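Local coordinates for uncharacterized protein (Nostoc punctiforme, PDB 2QDR) that is of unknown function but adopts the double-stranded beta-helix fold of the cupin clan and is a putative dioxygenase, at residues 108-113 / 167-172; 135-140 / 181-186; 227-232 / 270-275; 246-251 / 275-280. All coordinates share one frame; numbering follows the deposited sequence.

Following the chain from its N terminus, 108-113 comes first, then 135-140, and each finds its mate later: 167-172 closes interaction 1 and 181-186 closes interaction 2. The two loops cross, and they touch where the backbones of Leu-113 and Ile-137 probably hydrogen-bond. Interactions 3 and 4 repeat this order further on: 227-232 and 246-251 are met in turn by 270-275 and 275-280, again crossing and sharing Thr-275. The two pairs are in series, on opposite sides of the chain's centre; the centres of interactions 1 and 3 lie about 41 Å apart. This arrangement is consistent with two beta-rich cupin-like halves, each tied by its own pair of crossing contacts.

Interaction 1 (108-113 / 167-172); sequences IFTADL and EYKYAQ
Ile-108 and Lys-169 form the antiparallel hydrogen-bonded pair of a short two-stranded ladder, strand 108-109 against strand 168-169, in this double-stranded beta-helix protein. The evidence is a reciprocal pair of bonds. Ile-108 N gives to Lys-169 O at 2.9 Å, and Lys-169 N returns to Ile-108 O at 3.2 Å. Ile-108 loses the most surface here: with CG1 set between backbone N and carbonyl carbon (chi1 62°), CG2 reaches Ala-171 CB at 4.1 Å. Beyond the strands, Thr-110 N continues the ladder to Glu-167 O at 2.9 Å, and Thr-110 OG1 takes a weak bond from Glu-167 N. Glu-167 meets Thr-110 through its backbone and CB, while its extended chain leads the carboxylate away. On the sheet face opposite Ile-108 sit Phe-109 and Tyr-168. The Tyr-168 hydroxyl bonds to Ser-106 O. With an alanine at Phe-109, a gap would probably open between Tyr-168 CB and Leu-113 CD2, which lies over one face of the phenyl ring. Phe-109 CE1 stands at the edge of the Tyr-168 ring, near its plane, and is 4.1 Å from Tyr-168 CB.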
loop_
_atom_site.group_PDB
_atom_site.type_symbol
_atom_site.label_atom_id
_atom_site.label_comp_id
_atom_site.label_asym_id
_atom_site.label_seq_id
_atom_site.Cartn_x
_atom_site.Cartn_y
_atom_site.Cartn_z
ATOM N N ILE A 108 -39.443 24.924 11.179
ATOM C CA ILE A 108 -39.074 23.513 11.083
ATOM C C ILE A 108 -40.003 22.833 10.110
ATOM O O ILE A 108 -40.942 23.454 9.602
ATOM C CB ILE A 108 -39.146 22.782 12.462
ATOM C CG1 ILE A 108 -40.577 22.774 13.046
ATOM C CG2 ILE A 108 -38.177 23.416 13.431
ATOM C CD1 ILE A 108 -40.712 22.016 14.358
ATOM N N PHE A 109 -39.708 21.566 9.839
ATOM C CA PHE A 109 -40.530 20.727 8.995
ATOM C C PHE A 109 -40.812 19.455 9.804
ATOM O O PHE A 109 -39.955 18.997 10.557
ATOM C CB PHE A 109 -39.852 20.454 7.669
ATOM C CG PHE A 109 -39.547 21.695 6.889
ATOM C CD1 PHE A 109 -40.542 22.321 6.137
ATOM C CD2 PHE A 109 -38.270 22.239 6.886
ATOM C CE1 PHE A 109 -40.273 23.475 5.404
ATOM C CE2 PHE A 109 -37.989 23.397 6.148
ATOM C CZ PHE A 109 -38.993 24.015 5.410
ATOM N N THR A 110 -42.011 18.894 9.651
ATOM C CA THR A 110 -42.418 17.678 10.378
ATOM C C THR A 110 -41.808 16.359 9.866
ATOM O O THR A 110 -42.128 15.299 10.405
ATOM C CB THR A 110 -43.973 17.537 10.373
ATOM O OG1 THR A 110 -44.452 17.491 9.024
ATOM C CG2 THR A 110 -44.641 18.700 11.103
ATOM N N ALA A 111 -40.934 16.412 8.852
ATOM C CA ALA A 111 -40.309 15.220 8.283
ATOM C C ALA A 111 -38.909 15.521 7.798
ATOM O O ALA A 111 -38.569 16.681 7.551
ATOM C CB ALA A 111 -41.147 14.723 7.132
ATOM N N ASP A 112 -38.099 14.473 7.672
ATOM C CA ASP A 112 -36.735 14.619 7.172
ATOM C C ASP A 112 -36.823 15.137 5.728
ATOM O O ASP A 112 -37.640 14.630 4.942
ATOM C CB ASP A 112 -35.952 13.302 7.213
ATOM C CG ASP A 112 -35.749 12.767 8.617
ATOM O OD1 ASP A 112 -36.062 13.468 9.601
ATOM O OD2 ASP A 112 -35.271 11.623 8.728
ATOM N N LEU A 113 -36.008 16.149 5.410
ATOM C CA LEU A 113 -35.980 16.799 4.099
ATOM C C LEU A 113 -34.581 16.859 3.473
ATOM O O LEU A 113 -33.658 17.348 4.107
ATOM C CB LEU A 113 -36.540 18.223 4.248
ATOM C CG LEU A 113 -36.467 19.251 3.101
ATOM C CD1 LEU A 113 -37.004 18.724 1.771
ATOM C CD2 LEU A 113 -37.209 20.516 3.504
ATOM N N GLU A 167 -44.725 18.941 6.578
ATOM C CA GLU A 167 -45.489 20.141 6.845
ATOM C C GLU A 167 -44.623 21.191 7.561
ATOM O O GLU A 167 -43.824 20.843 8.417
ATOM C CB GLU A 167 -46.698 19.714 7.682
ATOM C CG GLU A 167 -47.723 20.785 8.040
ATOM C CD GLU A 167 -48.931 20.228 8.798
ATOM O OE1 GLU A 167 -49.214 19.010 8.676
ATOM O OE2 GLU A 167 -49.621 21.022 9.486
ATOM N N TYR A 168 -44.762 22.461 7.183
ATOM C CA TYR A 168 -44.024 23.558 7.812
ATOM C C TYR A 168 -44.744 23.991 9.097
ATOM O O TYR A 168 -45.974 23.963 9.176
ATOM C CB TYR A 168 -43.859 24.766 6.860
ATOM C CG TYR A 168 -43.431 26.055 7.554
ATOM C CD1 TYR A 168 -42.090 26.376 7.753
ATOM C CD2 TYR A 168 -44.395 26.949 8.035
ATOM C CE1 TYR A 168 -41.731 27.562 8.407
ATOM C CE2 TYR A 168 -44.051 28.113 8.693
ATOM C CZ TYR A 168 -42.730 28.416 8.878
ATOM O OH TYR A 168 -42.439 29.580 9.533
ATOM N N LYS A 169 -43.949 24.390 10.088
ATOM C CA LYS A 169 -44.422 24.893 11.365
ATOM C C LYS A 169 -43.414 25.941 11.822
ATOM O O LYS A 169 -42.203 25.716 11.742
ATOM C CB LYS A 169 -44.606 23.786 12.415
ATOM C CG LYS A 169 -45.827 22.852 12.235
ATOM C CD LYS A 169 -47.164 23.635 12.303
ATOM C CE LYS A 169 -48.414 22.749 12.318
ATOM N NZ LYS A 169 -48.575 21.987 13.589
ATOM N N TYR A 170 -43.914 27.099 12.247
ATOM C CA TYR A 170 -43.066 28.177 12.734
ATOM C C TYR A 170 -42.536 27.816 14.112
ATOM O O TYR A 170 -43.289 27.352 14.953
ATOM C CB TYR A 170 -43.827 29.508 12.813
ATOM C CG TYR A 170 -42.971 30.637 13.360
ATOM C CD1 TYR A 170 -41.943 31.186 12.584
ATOM C CD2 TYR A 170 -43.182 31.161 14.638
ATOM C CE1 TYR A 170 -41.137 32.209 13.058
ATOM C CE2 TYR A 170 -42.379 32.204 15.130
ATOM C CZ TYR A 170 -41.354 32.722 14.327
ATOM O OH TYR A 170 -40.541 33.748 14.772
ATOM N N ALA A 171 -41.236 28.012 14.315
ATOM C CA ALA A 171 -40.579 27.728 15.580
ATOM C C ALA A 171 -39.371 28.643 15.726
ATOM O O ALA A 171 -38.700 28.945 14.749
ATOM C CB ALA A 171 -40.154 26.272 15.647
ATOM N N GLN A 172 -39.110 29.056 16.965
ATOM C CA GLN A 172 -38.011 29.947 17.315
ATOM C C GLN A 172 -36.718 29.158 17.527
ATOM O O GLN A 172 -35.631 29.656 17.221
ATOM C CB GLN A 172 -38.267 30.713 18.635
ATOM C CG GLN A 172 -39.675 31.277 18.936
ATOM C CD GLN A 172 -40.688 30.212 19.419
ATOM O OE1 GLN A 172 -40.484 29.002 19.233
ATOM N NE2 GLN A 172 -41.779 30.665 20.025
#

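Interaction 2 (135-140 / 181-186); sequences SFIPAG and SDFIPA
Phe-136 and Phe-183 both set CG trans to the backbone N (chi1 179° and -179°), which carries Phe-136 CD1 to the carbonyl of Asp-182 and Phe-183 CD1 to the ring of Pro-138. The backbones between them form an antiparallel strand pair of the double-stranded beta-helix, in which strand 133-137 is flanked by 113-117 and 184-188. The short axes of 135-137 and 184-186 are 137° apart, a splayed antiparallel pair, and the ladder here has one bridge, the hydrogen-bonded pair Phe-136 with Ile-184. Phe-136 N gives to Ile-184 O at 3.0 Å and Ile-184 N to Phe-136 O at 3.1 Å. The Phe-136 ring and the Asp-182 side chain lie alongside, pointing the same way with their planes almost perpendicular, and Phe-136 CE1 is 4.0 Å from Asp-182 CB. Pro-138 crosses Phe-183 at about a right angle, its CD 3.7 Å from Phe-183 CD1. The Phe-183 ring has Pro-185 N over the centre of one face and also meets Phe-267 of the second subunit. That subunit packs on Ile-184, Pro-185 and Ala-186 too, which places strand 184-188 at a subunit interface. Ser-135, its OG turned anti to N, places that hydroxyl 3.0 Å from Ile-184 O and 3.2 Å from Pro-185 O, so it sits between two successive carbonyls of the partner strand.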
loop_
_atom_site.group_PDB
_atom_site.type_symbol
_atom_site.label_atom_id
_atom_site.label_comp_id
_atom_site.label_asym_id
_atom_site.label_seq_id
_atom_site.Cartn_x
_atom_site.Cartn_y
_atom_site.Cartn_z
ATOM N N SER A 135 -28.148 19.604 1.053
ATOM C CA SER A 135 -28.493 19.785 2.454
ATOM C C SER A 135 -29.441 18.692 2.917
ATOM O O SER A 135 -30.312 18.270 2.154
ATOM C CB SER A 135 -29.155 21.136 2.728
ATOM O OG SER A 135 -29.570 21.199 4.092
ATOM N N PHE A 136 -29.227 18.229 4.152
ATOM C CA PHE A 136 -30.082 17.245 4.818
ATOM C C PHE A 136 -30.579 17.952 6.073
ATOM O O PHE A 136 -29.780 18.292 6.945
ATOM C CB PHE A 136 -29.385 15.948 5.219
ATOM C CG PHE A 136 -30.309 14.981 5.912
ATOM C CD1 PHE A 136 -30.501 15.028 7.284
ATOM C CD2 PHE A 136 -31.015 14.048 5.182
ATOM C CE1 PHE A 136 -31.376 14.151 7.916
ATOM C CE2 PHE A 136 -31.892 13.155 5.809
ATOM C CZ PHE A 136 -32.067 13.210 7.176
ATOM N N ILE A 137 -31.887 18.143 6.157
ATOM C CA ILE A 137 -32.526 18.818 7.266
ATOM C C ILE A 137 -33.373 17.797 8.028
ATOM O O ILE A 137 -34.479 17.469 7.589
ATOM C CB ILE A 137 -33.401 19.987 6.761
ATOM C CG1 ILE A 137 -32.579 20.909 5.848
ATOM C CG2 ILE A 137 -34.022 20.751 7.954
ATOM C CD1 ILE A 137 -33.388 21.957 5.131
ATOM N N PRO A 138 -32.857 17.275 9.161
ATOM C CA PRO A 138 -33.641 16.303 9.924
ATOM C C PRO A 138 -34.910 16.933 10.452
ATOM O O PRO A 138 -34.950 18.151 10.645
ATOM C CB PRO A 138 -32.727 15.918 11.100
ATOM C CG PRO A 138 -31.410 16.515 10.828
ATOM C CD PRO A 138 -31.558 17.557 9.791
ATOM N N ALA A 139 -35.933 16.112 10.650
ATOM C CA ALA A 139 -37.213 16.581 11.154
ATOM C C ALA A 139 -36.992 17.229 12.494
ATOM O O ALA A 139 -36.299 16.664 13.333
ATOM C CB ALA A 139 -38.191 15.434 11.295
ATOM N N GLY A 140 -37.529 18.432 12.671
ATOM C CA GLY A 140 -37.409 19.167 13.928
ATOM C C GLY A 140 -36.276 20.171 14.003
ATOM O O GLY A 140 -36.245 20.976 14.927
ATOM N N SER A 181 -27.685 15.758 15.153
ATOM C CA SER A 181 -26.422 15.170 14.715
ATOM C C SER A 181 -26.409 14.980 13.215
ATOM O O SER A 181 -25.440 15.291 12.559
ATOM C CB SER A 181 -26.254 13.796 15.325
ATOM O OG SER A 181 -26.531 13.858 16.694
ATOM N N ASP A 182 -27.534 14.522 12.677
ATOM C CA ASP A 182 -27.693 14.261 11.252
ATOM C C ASP A 182 -27.823 15.519 10.374
ATOM O O ASP A 182 -27.889 15.383 9.148
ATOM C CB ASP A 182 -28.929 13.364 11.042
ATOM C CG ASP A 182 -28.861 12.048 11.847
ATOM O OD1 ASP A 182 -27.768 11.457 11.995
ATOM O OD2 ASP A 182 -29.922 11.611 12.338
ATOM N N PHE A 183 -27.824 16.722 10.966
ATOM C CA PHE A 183 -27.966 17.977 10.205
ATOM C C PHE A 183 -26.738 18.368 9.364
ATOM O O PHE A 183 -25.661 18.627 9.895
ATOM C CB PHE A 183 -28.387 19.112 11.172
ATOM C CG PHE A 183 -28.596 20.470 10.517
ATOM C CD1 PHE A 183 -29.436 20.615 9.421
ATOM C CD2 PHE A 183 -28.062 21.617 11.086
ATOM C CE1 PHE A 183 -29.661 21.871 8.840
ATOM C CE2 PHE A 183 -28.294 22.883 10.523
ATOM C CZ PHE A 183 -29.095 23.007 9.401
ATOM N N ILE A 184 -26.930 18.375 8.044
ATOM C CA ILE A 184 -25.920 18.742 7.061
ATOM C C ILE A 184 -26.473 20.050 6.508
ATOM O O ILE A 184 -27.275 20.018 5.579
ATOM C CB ILE A 184 -25.730 17.657 5.975
ATOM C CG1 ILE A 184 -25.339 16.319 6.626
ATOM C CG2 ILE A 184 -24.669 18.098 4.916
ATOM C CD1 ILE A 184 -25.222 15.149 5.669
ATOM N N PRO A 185 -26.103 21.203 7.111
ATOM C CA PRO A 185 -26.656 22.491 6.628
ATOM C C PRO A 185 -26.362 22.849 5.169
ATOM O O PRO A 185 -27.267 23.314 4.480
ATOM C CB PRO A 185 -26.012 23.539 7.564
ATOM C CG PRO A 185 -24.889 22.856 8.227
ATOM C CD PRO A 185 -25.217 21.401 8.276
ATOM N N ALA A 186 -25.134 22.628 4.711
ATOM C CA ALA A 186 -24.766 22.956 3.338
ATOM C C ALA A 186 -23.493 22.242 2.931
ATOM O O ALA A 186 -22.463 22.438 3.565
ATOM C CB ALA A 186 -24.588 24.464 3.184
#

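Interaction 3 (227-232 / 270-275); sequences HFDNKY and LPRHIT
An antiparallel strand pair, 228-229 against the end of 268-275 in this double-stranded beta-helix protein, is reinforced by a salt bridge between Asp-229 and Arg-272. The ladder starts with a G1 beta bulge, His-227 and Phe-228 both facing Thr-275. Phe-228 N gives to Thr-275 O at 2.9 Å, and Thr-275 N to Phe-228 O; beyond the non-hydrogen-bonded pair Asp-229 and Ile-274, Asn-230 N reaches His-273 O at 3.1 Å. The ladder then yields to a turn. Asp-229 holds CG trans to N (chi1 -174°), and its OD1 meets Arg-272 NE at 3.0 Å through the syn lone pair, while OD2 lies 3.1 Å from NH2. The carboxylate and guanidinium planes are 38° apart, so the pair is twisted, not coplanar. From above the carboxylate plane Lys-231 N also bonds to OD1 at 3.1 Å, an Asx turn, and Lys-231 O lies over one face of the guanidinium group. With a leucine in place of Asp-229, Arg-272 would probably be left without its charge mate and Lys-231 N without the acceptor that shapes the turn. His-227 bonds to Lys-208 and His-132 of the third subunit. His-273 NE2 is modelled as linked to an unidentified ligand, probably from the crystallisation liquor. At the edge of the Phe-228 ring, near its plane, His-273 CB approaches CE2 to 3.8 Å. Past the turn, one water lies close to both Tyr-232 O (2.7 Å) and Pro-271 O (2.6 Å).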
loop_
_atom_site.group_PDB
_atom_site.type_symbol
_atom_site.label_atom_id
_atom_site.label_comp_id
_atom_site.label_asym_id
_atom_site.label_seq_id
_atom_site.Cartn_x
_atom_site.Cartn_y
_atom_site.Cartn_z
ATOM N N HIS A 227 -16.175 5.298 -22.098
ATOM C CA HIS A 227 -15.944 3.889 -22.479
ATOM C C HIS A 227 -16.321 2.867 -21.383
ATOM O O HIS A 227 -15.610 1.880 -21.180
ATOM C CB HIS A 227 -14.484 3.623 -22.915
ATOM C CG HIS A 227 -13.975 4.559 -23.961
ATOM N ND1 HIS A 227 -12.657 4.955 -24.022
ATOM C CD2 HIS A 227 -14.618 5.247 -24.930
ATOM C CE1 HIS A 227 -12.496 5.789 -25.032
ATOM N NE2 HIS A 227 -13.671 5.984 -25.600
ATOM N N PHE A 228 -17.429 3.117 -20.693
ATOM C CA PHE A 228 -17.900 2.262 -19.612
ATOM C C PHE A 228 -18.791 1.156 -20.141
ATOM O O PHE A 228 -19.573 1.378 -21.066
ATOM C CB PHE A 228 -18.659 3.107 -18.570
ATOM C CG PHE A 228 -19.257 2.309 -17.421
ATOM C CD1 PHE A 228 -18.467 1.891 -16.357
ATOM C CD2 PHE A 228 -20.623 2.018 -17.387
ATOM C CE1 PHE A 228 -19.021 1.175 -15.299
ATOM C CE2 PHE A 228 -21.192 1.303 -16.325
ATOM C CZ PHE A 228 -20.398 0.886 -15.283
ATOM N N ASP A 229 -18.655 -0.032 -19.544
ATOM C CA ASP A 229 -19.446 -1.198 -19.890
ATOM C C ASP A 229 -19.424 -2.175 -18.706
ATOM O O ASP A 229 -18.444 -2.880 -18.515
ATOM C CB ASP A 229 -18.910 -1.841 -21.175
ATOM C CG ASP A 229 -19.786 -2.983 -21.683
ATOM O OD1 ASP A 229 -20.793 -3.318 -21.041
ATOM O OD2 ASP A 229 -19.470 -3.533 -22.755
ATOM N N ASN A 230 -20.512 -2.239 -17.931
ATOM C CA ASN A 230 -20.567 -3.158 -16.753
ATOM C C ASN A 230 -20.664 -4.653 -17.130
ATOM O O ASN A 230 -20.675 -5.495 -16.242
ATOM C CB ASN A 230 -21.658 -2.763 -15.732
ATOM C CG ASN A 230 -23.057 -2.920 -16.264
ATOM O OD1 ASN A 230 -23.294 -3.455 -17.354
ATOM N ND2 ASN A 230 -24.008 -2.431 -15.505
ATOM N N LYS A 231 -20.887 -4.946 -18.413
ATOM C CA LYS A 231 -20.893 -6.314 -18.988
ATOM C C LYS A 231 -22.090 -7.205 -18.728
ATOM O O LYS A 231 -22.511 -7.894 -19.648
ATOM C CB LYS A 231 -19.567 -7.051 -18.609
ATOM C CG LYS A 231 -18.340 -6.303 -19.163
ATOM C CD LYS A 231 -17.065 -6.493 -18.354
ATOM C CE LYS A 231 -16.012 -5.455 -18.791
ATOM N NZ LYS A 231 -14.815 -5.440 -17.917
ATOM N N TYR A 232 -22.655 -7.183 -17.517
ATOM C CA TYR A 232 -23.763 -8.063 -17.172
ATOM C C TYR A 232 -24.954 -7.308 -16.601
ATOM O O TYR A 232 -24.907 -6.098 -16.422
ATOM C CB TYR A 232 -23.257 -9.056 -16.125
ATOM C CG TYR A 232 -21.808 -9.464 -16.303
ATOM C CD1 TYR A 232 -21.407 -10.262 -17.370
ATOM C CD2 TYR A 232 -20.834 -9.053 -15.389
ATOM C CE1 TYR A 232 -20.070 -10.622 -17.533
ATOM C CE2 TYR A 232 -19.499 -9.416 -15.542
ATOM C CZ TYR A 232 -19.124 -10.201 -16.610
ATOM O OH TYR A 232 -17.798 -10.563 -16.754
ATOM N N LEU A 270 -31.584 -4.993 -13.208
ATOM C CA LEU A 270 -31.138 -3.926 -14.107
ATOM C C LEU A 270 -30.341 -4.425 -15.306
ATOM O O LEU A 270 -29.391 -5.189 -15.127
ATOM C CB LEU A 270 -30.322 -2.855 -13.357
ATOM C CG LEU A 270 -31.152 -1.832 -12.559
ATOM C CD1 LEU A 270 -31.850 -0.811 -13.485
ATOM C CD2 LEU A 270 -32.186 -2.483 -11.616
ATOM N N PRO A 271 -30.718 -3.991 -16.533
ATOM C CA PRO A 271 -29.958 -4.408 -17.715
ATOM C C PRO A 271 -28.526 -3.892 -17.749
ATOM O O PRO A 271 -28.108 -3.137 -16.879
ATOM C CB PRO A 271 -30.736 -3.768 -18.880
ATOM C CG PRO A 271 -32.087 -3.456 -18.345
ATOM C CD PRO A 271 -31.879 -3.152 -16.911
ATOM N N ARG A 272 -27.797 -4.302 -18.774
ATOM C CA ARG A 272 -26.414 -3.913 -18.962
ATOM C C ARG A 272 -26.319 -2.404 -19.149
ATOM O O ARG A 272 -27.169 -1.824 -19.808
ATOM C CB ARG A 272 -25.884 -4.630 -20.190
ATOM C CG ARG A 272 -24.416 -4.494 -20.501
ATOM C CD ARG A 272 -24.111 -5.299 -21.769
ATOM N NE ARG A 272 -22.687 -5.524 -21.958
ATOM C CZ ARG A 272 -22.122 -6.227 -22.946
ATOM N NH1 ARG A 272 -22.843 -6.794 -23.909
ATOM N NH2 ARG A 272 -20.805 -6.360 -22.978
ATOM N N HIS A 273 -25.301 -1.791 -18.547
ATOM C CA HIS A 273 -25.043 -0.357 -18.618
ATOM C C HIS A 273 -23.884 -0.077 -19.546
ATOM O O HIS A 273 -22.806 -0.648 -19.363
ATOM C CB HIS A 273 -24.662 0.212 -17.266
ATOM C CG HIS A 273 -25.785 0.290 -16.281
ATOM N ND1 HIS A 273 -26.420 -0.820 -15.763
ATOM C CD2 HIS A 273 -26.313 1.359 -15.638
ATOM C CE1 HIS A 273 -27.332 -0.434 -14.885
ATOM N NE2 HIS A 273 -27.279 0.883 -14.783
ATOM N N ILE A 274 -24.089 0.796 -20.534
ATOM C CA ILE A 274 -23.027 1.163 -21.475
ATOM C C ILE A 274 -23.089 2.665 -21.755
ATOM O O ILE A 274 -24.168 3.228 -21.891
ATOM C CB ILE A 274 -23.080 0.368 -22.822
ATOM C CG1 ILE A 274 -23.231 -1.153 -22.590
ATOM C CG2 ILE A 274 -21.827 0.685 -23.686
ATOM C CD1 ILE A 274 -23.254 -2.036 -23.865
ATOM N N THR A 275 -21.918 3.303 -21.819
ATOM C CA THR A 275 -21.803 4.732 -22.133
ATOM C C THR A 275 -20.399 5.063 -22.635
ATOM O O THR A 275 -19.414 4.817 -21.948
ATOM C CB THR A 275 -22.187 5.665 -20.959
ATOM O OG1 THR A 275 -21.807 7.006 -21.292
ATOM C CG2 THR A 275 -21.516 5.291 -19.655
HETATM O O HOH W 1 -26.304 -4.114 -15.258
#

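Interaction 4 (246-251 / 275-280); sequences TGYCDV and TDDGGL
The Tyr-248 ring carries Thr-275 OG1 over the centre of one face, 3.6 Å above the plane, and Asp-277 CG at its edge, in plane. Over that face Thr-275 CB makes a CH-pi contact, 4.2 Å from the ring centroid of Tyr-248 and 20° off the normal. At the edge, Asp-277 CG stands 3.5 Å from Tyr-248 CE1, the carboxylate turned 78° to the ring. Arg-255 adds a cation-pi contact to the same tyrosine. Tyr-248 CG, set between backbone N and carbonyl carbon (chi1 82°), directs the ring back across the 275-278 turn, where the hydroxyl accepts Asp-276 N at 2.9 Å. Thr-275 OG1 also donates to Tyr-248 O at 2.8 Å and accepts Gly-278 N at 2.8 Å, an ST motif that fixes the turn. In the double-stranded beta-helix this is a corner: at Thr-246 and Gly-247 the chain leaves strand 240-245 for 248-251 of another sheet, and its partner likewise passes from 268-275 to 279-285. Gly-247 and Gly-279 form a close antiparallel non-hydrogen-bonded pair: a CB on Gly-247 would clash with Gly-278 O and one on Gly-279 with Thr-246 O. Asp-276 OD2 forms a salt bridge with Lys-131 of the third subunit. Tyr-248 N gives to Gly-278 O at 3.1 Å, and Leu-280 N to Thr-246 O at 3.0 Å; the return bond, Thr-246 N to Leu-280 O, is weak.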
loop_
_atom_site.group_PDB
_atom_site.type_symbol
_atom_site.label_atom_id
_atom_site.label_comp_id
_atom_site.label_asym_id
_atom_site.label_seq_id
_atom_site.Cartn_x
_atom_site.Cartn_y
_atom_site.Cartn_z
ATOM N N THR A 246 -25.630 15.073 -15.972
ATOM C CA THR A 246 -24.910 15.365 -17.205
ATOM C C THR A 246 -24.488 14.052 -17.887
ATOM O O THR A 246 -24.409 13.008 -17.239
ATOM C CB THR A 246 -23.708 16.332 -16.949
ATOM O OG1 THR A 246 -23.329 16.945 -18.183
ATOM C CG2 THR A 246 -22.524 15.629 -16.333
ATOM N N GLY A 247 -24.236 14.116 -19.192
ATOM C CA GLY A 247 -23.819 12.950 -19.969
ATOM C C GLY A 247 -24.952 11.975 -20.184
ATOM O O GLY A 247 -26.120 12.382 -20.193
ATOM N N TYR A 248 -24.610 10.699 -20.378
ATOM C CA TYR A 248 -25.625 9.664 -20.577
ATOM C C TYR A 248 -25.176 8.292 -20.157
ATOM O O TYR A 248 -24.005 8.056 -19.907
ATOM C CB TYR A 248 -26.039 9.531 -22.060
ATOM C CG TYR A 248 -25.117 8.695 -22.957
ATOM C CD1 TYR A 248 -24.034 9.272 -23.624
ATOM C CD2 TYR A 248 -25.364 7.330 -23.177
ATOM C CE1 TYR A 248 -23.218 8.514 -24.447
ATOM C CE2 TYR A 248 -24.537 6.572 -23.989
ATOM C CZ TYR A 248 -23.467 7.177 -24.624
ATOM O OH TYR A 248 -22.637 6.457 -25.444
ATOM N N CYS A 249 -26.143 7.387 -20.124
ATOM C CA CYS A 249 -25.885 5.984 -19.836
ATOM C C CYS A 249 -27.004 5.120 -20.394
ATOM O O CYS A 249 -28.164 5.262 -20.006
ATOM C CB CYS A 249 -25.712 5.703 -18.355
ATOM S SG CYS A 249 -25.311 3.964 -18.090
ATOM N N ASP A 250 -26.646 4.268 -21.352
ATOM C CA ASP A 250 -27.586 3.346 -21.959
ATOM C C ASP A 250 -27.730 2.226 -20.966
ATOM O O ASP A 250 -26.729 1.737 -20.473
ATOM C CB ASP A 250 -27.099 2.780 -23.301
ATOM C CG ASP A 250 -26.935 3.841 -24.372
ATOM O OD1 ASP A 250 -27.544 4.913 -24.265
ATOM O OD2 ASP A 250 -26.215 3.594 -25.350
ATOM N N VAL A 251 -28.963 1.886 -20.617
ATOM C CA VAL A 251 -29.242 0.780 -19.711
ATOM C C VAL A 251 -30.294 -0.028 -20.487
ATOM O O VAL A 251 -31.472 0.322 -20.534
ATOM C CB VAL A 251 -29.604 1.236 -18.267
ATOM C CG1 VAL A 251 -30.641 2.365 -18.245
ATOM C CG2 VAL A 251 -30.048 0.038 -17.440
ATOM N N THR A 275 -21.918 3.303 -21.819
ATOM C CA THR A 275 -21.803 4.732 -22.133
ATOM C C THR A 275 -20.399 5.063 -22.635
ATOM O O THR A 275 -19.414 4.817 -21.948
ATOM C CB THR A 275 -22.187 5.665 -20.959
ATOM O OG1 THR A 275 -21.807 7.006 -21.292
ATOM C CG2 THR A 275 -21.516 5.291 -19.655
ATOM N N ASP A 276 -20.331 5.582 -23.856
ATOM C CA ASP A 276 -19.071 5.963 -24.472
ATOM C C ASP A 276 -18.618 7.339 -24.000
ATOM O O ASP A 276 -17.434 7.630 -24.069
ATOM C CB ASP A 276 -19.188 5.953 -26.000
ATOM C CG ASP A 276 -19.448 4.565 -26.571
ATOM O OD1 ASP A 276 -19.076 3.541 -25.949
ATOM O OD2 ASP A 276 -19.998 4.503 -27.682
ATOM N N ASP A 277 -19.549 8.168 -23.526
ATOM C CA ASP A 277 -19.260 9.533 -23.061
ATOM C C ASP A 277 -19.082 9.674 -21.552
ATOM O O ASP A 277 -18.340 10.552 -21.103
ATOM C CB ASP A 277 -20.393 10.485 -23.504
ATOM C CG ASP A 277 -20.505 10.622 -25.025
ATOM O OD1 ASP A 277 -19.722 9.988 -25.771
ATOM O OD2 ASP A 277 -21.407 11.356 -25.482
ATOM N N GLY A 278 -19.770 8.838 -20.774
ATOM C CA GLY A 278 -19.706 8.900 -19.321
ATOM C C GLY A 278 -20.780 9.863 -18.833
ATOM O O GLY A 278 -21.630 10.291 -19.623
ATOM N N GLY A 279 -20.761 10.194 -17.539
ATOM C CA GLY A 279 -21.745 11.121 -16.980
ATOM C C GLY A 279 -21.695 11.298 -15.475
ATOM O O GLY A 279 -20.929 10.620 -14.793
ATOM N N LEU A 280 -22.521 12.222 -14.981
ATOM C CA LEU A 280 -22.641 12.534 -13.561
ATOM C C LEU A 280 -24.071 12.200 -13.163
ATOM O O LEU A 280 -25.009 12.595 -13.860
ATOM C CB LEU A 280 -22.349 13.998 -13.263
ATOM C CG LEU A 280 -22.408 14.471 -11.804
ATOM C CD1 LEU A 280 -21.479 13.684 -10.912
ATOM C CD2 LEU A 280 -22.088 15.970 -11.728
#